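Local atomic coordinates of transcriptional regulator (Vibrio vulnificus, PDB entry 4IVN), a protein that represses transcription of the nan operon for sialic acid catabolism and binds the pathway intermediate N-acetylmannosamine 6-phosphate. Residues 16-21 / 60-65; 26-31 / 46-51. All coordinates share one frame; numbering follows the deposited sequence.

Both contacts belong to the helical bundle of the RpiR-type helix-turn-helix domain, and their centres lie 13 Å apart. They share helix 20-36: contact 1 uses the loop that leads into it and contact 2 its middle turns. In the chain, contact 2 (26-31 / 46-51) is nested inside the loop closed by contact 1 (16-21 / 60-65). The two touch directly, with CD2 of Phe-18 4.2 Å from CB of Ala-26 and NZ of Lys-21 3.7 Å from CA of Thr-50. The residues that bind N-acetylmannosamine 6-phosphate, such as Ser-138 and Ser-184, belong to neither contact; many of them are part of the SIS domain.

Contact 1: 16-21 / 60-65; sequences EPFSKK and RDMGYK
Phe-18 meets Met-62 and Asp-61 through the far end of its ring. Its CZ lies 3.8 Å from Met-62 CE, which sits at the ring edge near the ring plane, and 4.0 Å from Met-62 CG. The side chains cross at about a right angle, and the bends in the methionine chain bring both CG and the terminal CE to the same ring atom, CZ. Beside them, Asp-61 offers its methylene rather than its charge: CB stands 4.2 Å from Phe-18 CE1, the ring and carboxylate planes being 39° apart. An aromatic ring suits position 18 because it spans a wide gap, the nearest CA atoms, those of Phe-18 and Asp-61, being 8.7 Å apart. Methionine suits position 62 because its flexible chain can fold its terminal methyl against the ring.

Behind this small apolar contact, helix-end bonds shape the chain on both sides. Ser-19, right after Phe-18, takes the N-cap position of helix 20-36, its OG making a weak bond to Leu-22 N. Across from it a Schellman motif ends helix 52-61; Gly-63 is its C-prime residue, and its positive phi favours glycine. Arg-60 NE bonds to Lys-65 O at 3.0 Å, nearly straight (167°); the acceptor lies in the guanidinium plane, whereas the donor stands 44° above the carbonyl plane. This links the helix's last turn to the chain after the motif. Met-62 also packs on Leu-11, so within the RpiR-type helix-turn-helix domain the contact joins the entrance of helix 20-36 and the exit of helix 52-61 to helix 7-13, while Tyr-64 touches helix 67-78.

Contact 2: 26-31 / 46-51; sequences ADYILE and RNTQTS
Tyr-28 swings its ring toward Asn-47 and Thr-48 because its CG stands anti to the backbone N (chi1 -180°), while Thr-48, with chi1 at 57°, places its methyl anti to its own carbonyl carbon and against the tyrosine. The contact lies in the RpiR-type helix-turn-helix domain. Helices 41-48 and 52-61, with the turn 49-51 between them, are consistent with the helix-turn-helix unit, and helix 20-36 packs on the first of them; the CA atoms of Tyr-28 and Thr-48 approach to 6.9 Å.

The base of the tyrosine is met by a single methyl. Thr-48 CG2 lies 3.6 Å from Tyr-28 CB and 3.7 Å from CG, approaching the ring obliquely. Further out, Asn-47 runs across the phenol end: its CB is 3.6 Å from Tyr-28 CZ, and its amide plane is inclined by 30° to the ring. Tyrosine suits this place because its ring packs on the methyl and methylene groups while its hydroxyl is hydrogen-bonded to Gln-39 NE2. Asparagine suits position 47 in a matching way: CB packs on the phenol ring, while the amide stays near its polar end and ND2 makes a weak bond to Gln-39 OE1. One glutamine amide thus engages both residues. Tyr-28 also touches Leu-44 and Val-36, which extend its apolar surroundings.

Threonine is equally apt at position 48, since its two branches do different work. The methyl serves the contact, whereas OG1 turns back to the carbonyls of Leu-44 and Ala-45 in the preceding helical turn. Gln-49 then leaves helical geometry with positive phi in a Schellman motif, its N bonded to Arg-46 O, and Ser-51 stands at the N-cap position of helix 52-61. Between these two helices, Thr-50 OG1 donates a hydrogen bond of 2.9 Å to Thr-48 OG1.

Contact 1: 16-21 / 60-65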
# COMPACT_ATOMS: atom_id res chain seq x y z
N GLU A 16 15.63 6.86 -42.89
CA GLU A 16 16.10 6.52 -44.24
C GLU A 16 17.22 5.46 -44.19
O GLU A 16 17.08 4.39 -44.81
CB GLU A 16 16.55 7.78 -45.00
CG GLU A 16 15.40 8.68 -45.42
CD GLU A 16 14.59 8.11 -46.58
OE1 GLU A 16 13.98 8.91 -47.33
OE2 GLU A 16 14.57 6.85 -46.76
N PRO A 17 18.31 5.74 -43.42
CA PRO A 17 19.38 4.74 -43.32
C PRO A 17 19.02 3.40 -42.64
O PRO A 17 19.82 2.46 -42.74
CB PRO A 17 20.47 5.46 -42.49
CG PRO A 17 19.77 6.55 -41.76
CD PRO A 17 18.63 6.97 -42.66
N PHE A 18 17.86 3.29 -41.97
CA PHE A 18 17.48 2.02 -41.31
C PHE A 18 17.09 0.94 -42.31
O PHE A 18 16.41 1.24 -43.32
CB PHE A 18 16.29 2.21 -40.35
CG PHE A 18 16.56 3.12 -39.18
CD1 PHE A 18 17.87 3.49 -38.82
CD2 PHE A 18 15.49 3.57 -38.39
CE1 PHE A 18 18.10 4.33 -37.72
CE2 PHE A 18 15.72 4.41 -37.29
CZ PHE A 18 17.03 4.77 -36.95
N SER A 19 17.47 -0.30 -41.97
CA SER A 19 17.03 -1.54 -42.63
C SER A 19 15.51 -1.76 -42.56
O SER A 19 14.84 -1.15 -41.74
CB SER A 19 17.72 -2.75 -41.99
OG SER A 19 17.16 -3.02 -40.69
N LYS A 20 14.99 -2.66 -43.41
CA LYS A 20 13.56 -3.01 -43.40
C LYS A 20 13.09 -3.45 -42.00
O LYS A 20 12.03 -3.03 -41.53
CB LYS A 20 13.18 -4.09 -44.44
CG LYS A 20 11.67 -4.38 -44.42
CD LYS A 20 11.07 -4.87 -45.72
CE LYS A 20 10.55 -6.28 -45.57
NZ LYS A 20 9.75 -6.70 -46.76
N LYS A 21 13.87 -4.32 -41.36
CA LYS A 21 13.44 -4.89 -40.11
C LYS A 21 13.29 -3.75 -39.07
O LYS A 21 12.25 -3.62 -38.38
CB LYS A 21 14.40 -5.99 -39.66
CG LYS A 21 13.78 -7.06 -38.76
CD LYS A 21 14.47 -8.43 -38.90
CE LYS A 21 14.54 -9.25 -37.60
NZ LYS A 21 13.32 -9.48 -36.75
N ARG A 60 19.53 1.65 -29.85
CA ARG A 60 20.91 2.12 -29.80
C ARG A 60 21.33 2.89 -31.06
O ARG A 60 22.07 3.86 -30.97
CB ARG A 60 21.86 0.98 -29.51
CG ARG A 60 21.57 0.34 -28.18
CD ARG A 60 22.59 -0.72 -27.85
NE ARG A 60 22.24 -1.26 -26.52
CZ ARG A 60 22.47 -2.50 -26.09
NH1 ARG A 60 23.05 -3.39 -26.87
NH2 ARG A 60 22.11 -2.85 -24.85
N ASP A 61 20.77 2.51 -32.22
CA ASP A 61 21.07 3.21 -33.46
C ASP A 61 20.65 4.64 -33.32
O ASP A 61 21.20 5.54 -33.99
CB ASP A 61 20.36 2.58 -34.67
CG ASP A 61 21.05 1.34 -35.17
OD1 ASP A 61 22.09 0.96 -34.61
OD2 ASP A 61 20.54 0.74 -36.13
N MET A 62 19.68 4.86 -32.45
CA MET A 62 19.12 6.20 -32.33
C MET A 62 19.84 6.94 -31.26
O MET A 62 19.45 8.06 -30.95
CB MET A 62 17.65 6.18 -32.01
CG MET A 62 16.87 5.28 -32.95
SD MET A 62 15.51 6.37 -33.24
CE MET A 62 16.36 7.48 -34.39
N GLY A 63 20.90 6.33 -30.72
CA GLY A 63 21.74 7.01 -29.75
C GLY A 63 21.29 6.83 -28.30
O GLY A 63 21.71 7.56 -27.44
N TYR A 64 20.41 5.87 -28.03
CA TYR A 64 19.99 5.61 -26.64
C TYR A 64 20.73 4.41 -26.13
O TYR A 64 21.31 3.70 -26.94
CB TYR A 64 18.48 5.35 -26.56
CG TYR A 64 17.75 6.59 -26.90
CD1 TYR A 64 17.54 7.60 -25.96
CD2 TYR A 64 17.34 6.81 -28.21
CE1 TYR A 64 16.91 8.78 -26.29
CE2 TYR A 64 16.71 8.00 -28.57
CZ TYR A 64 16.51 8.97 -27.61
OH TYR A 64 15.85 10.09 -28.02
N LYS A 65 20.70 4.18 -24.82
CA LYS A 65 21.40 3.05 -24.23
C LYS A 65 20.68 1.74 -24.49
O LYS A 65 21.31 0.66 -24.44
CB LYS A 65 21.65 3.22 -22.74
CG LYS A 65 22.82 4.14 -22.47
CD LYS A 65 22.46 5.22 -21.49
CE LYS A 65 23.41 6.39 -21.69
NZ LYS A 65 22.66 7.67 -21.77

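Contact 2: 26-31 / 46-51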
# COMPACT_ATOMS: atom_id res chain seq x y z
N ALA A 26 10.46 1.12 -36.36
CA ALA A 26 10.40 2.58 -36.34
C ALA A 26 8.95 2.99 -36.68
O ALA A 26 8.35 3.82 -36.00
CB ALA A 26 11.45 3.20 -37.29
N ASP A 27 8.36 2.31 -37.66
CA ASP A 27 6.98 2.67 -38.13
C ASP A 27 5.88 2.43 -37.09
O ASP A 27 4.95 3.26 -36.93
CB ASP A 27 6.60 1.92 -39.41
CG ASP A 27 7.13 2.58 -40.65
OD1 ASP A 27 7.36 3.81 -40.63
OD2 ASP A 27 7.31 1.90 -41.68
N TYR A 28 5.97 1.27 -36.43
CA TYR A 28 5.05 0.95 -35.34
C TYR A 28 5.14 2.01 -34.24
O TYR A 28 4.12 2.46 -33.73
CB TYR A 28 5.27 -0.47 -34.78
CG TYR A 28 4.32 -0.83 -33.65
CD1 TYR A 28 3.18 -1.60 -33.89
CD2 TYR A 28 4.59 -0.44 -32.31
CE1 TYR A 28 2.29 -1.92 -32.84
CE2 TYR A 28 3.72 -0.78 -31.27
CZ TYR A 28 2.57 -1.52 -31.55
OH TYR A 28 1.71 -1.82 -30.51
N ILE A 29 6.34 2.43 -33.87
CA ILE A 29 6.46 3.41 -32.82
C ILE A 29 5.89 4.76 -33.24
O ILE A 29 5.22 5.43 -32.43
CB ILE A 29 7.94 3.57 -32.38
CG1 ILE A 29 8.47 2.24 -31.81
CG2 ILE A 29 8.00 4.59 -31.26
CD1 ILE A 29 9.98 2.14 -31.61
N LEU A 30 6.21 5.20 -34.46
CA LEU A 30 5.78 6.51 -34.98
C LEU A 30 4.25 6.57 -35.01
O LEU A 30 3.66 7.66 -34.88
CB LEU A 30 6.34 6.78 -36.41
CG LEU A 30 7.78 7.29 -36.54
CD1 LEU A 30 8.32 7.20 -38.00
CD2 LEU A 30 7.89 8.71 -35.99
N GLU A 31 3.62 5.40 -35.21
CA GLU A 31 2.17 5.32 -35.28
C GLU A 31 1.49 5.08 -33.97
O GLU A 31 0.31 5.35 -33.88
CB GLU A 31 1.67 4.31 -36.32
CG GLU A 31 2.04 4.74 -37.72
CD GLU A 31 2.26 3.59 -38.70
OE1 GLU A 31 1.50 2.60 -38.67
OE2 GLU A 31 3.18 3.72 -39.52
N ARG A 46 6.84 -8.34 -29.55
CA ARG A 46 5.66 -9.08 -29.99
C ARG A 46 4.78 -8.31 -30.95
O ARG A 46 4.37 -8.83 -31.99
CB ARG A 46 4.77 -9.43 -28.79
CG ARG A 46 5.31 -10.45 -27.82
CD ARG A 46 4.33 -10.54 -26.64
NE ARG A 46 3.28 -11.56 -26.82
CZ ARG A 46 2.01 -11.34 -27.15
NH1 ARG A 46 1.51 -10.11 -27.36
NH2 ARG A 46 1.21 -12.37 -27.25
N ASN A 47 4.42 -7.08 -30.59
CA ASN A 47 3.52 -6.31 -31.43
C ASN A 47 4.09 -6.01 -32.83
O ASN A 47 3.33 -5.72 -33.75
CB ASN A 47 3.19 -5.01 -30.74
CG ASN A 47 2.47 -5.23 -29.44
OD1 ASN A 47 1.81 -6.26 -29.26
ND2 ASN A 47 2.61 -4.29 -28.52
N THR A 48 5.41 -6.03 -32.95
CA THR A 48 6.02 -5.78 -34.24
C THR A 48 6.46 -7.07 -34.94
O THR A 48 6.94 -7.02 -36.09
CB THR A 48 7.27 -4.89 -34.09
OG1 THR A 48 8.18 -5.54 -33.19
CG2 THR A 48 6.89 -3.44 -33.66
N GLN A 49 6.31 -8.21 -34.25
CA GLN A 49 6.85 -9.50 -34.71
C GLN A 49 8.35 -9.43 -35.07
O GLN A 49 8.76 -9.87 -36.16
CB GLN A 49 6.07 -10.00 -35.93
CG GLN A 49 4.66 -10.55 -35.68
CD GLN A 49 3.88 -10.61 -37.00
OE1 GLN A 49 3.42 -9.57 -37.50
NE2 GLN A 49 3.75 -11.80 -37.58
N THR A 50 9.17 -8.88 -34.19
CA THR A 50 10.61 -8.79 -34.39
C THR A 50 11.22 -9.31 -33.10
O THR A 50 10.52 -9.46 -32.10
CB THR A 50 11.06 -7.32 -34.76
OG1 THR A 50 10.89 -6.42 -33.64
CG2 THR A 50 10.24 -6.76 -35.91
N SER A 51 12.51 -9.57 -33.06
CA SER A 51 13.12 -9.97 -31.79
C SER A 51 13.29 -8.75 -30.84
O SER A 51 13.19 -7.59 -31.24
CB SER A 51 14.45 -10.56 -32.07
OG SER A 51 15.18 -9.55 -32.72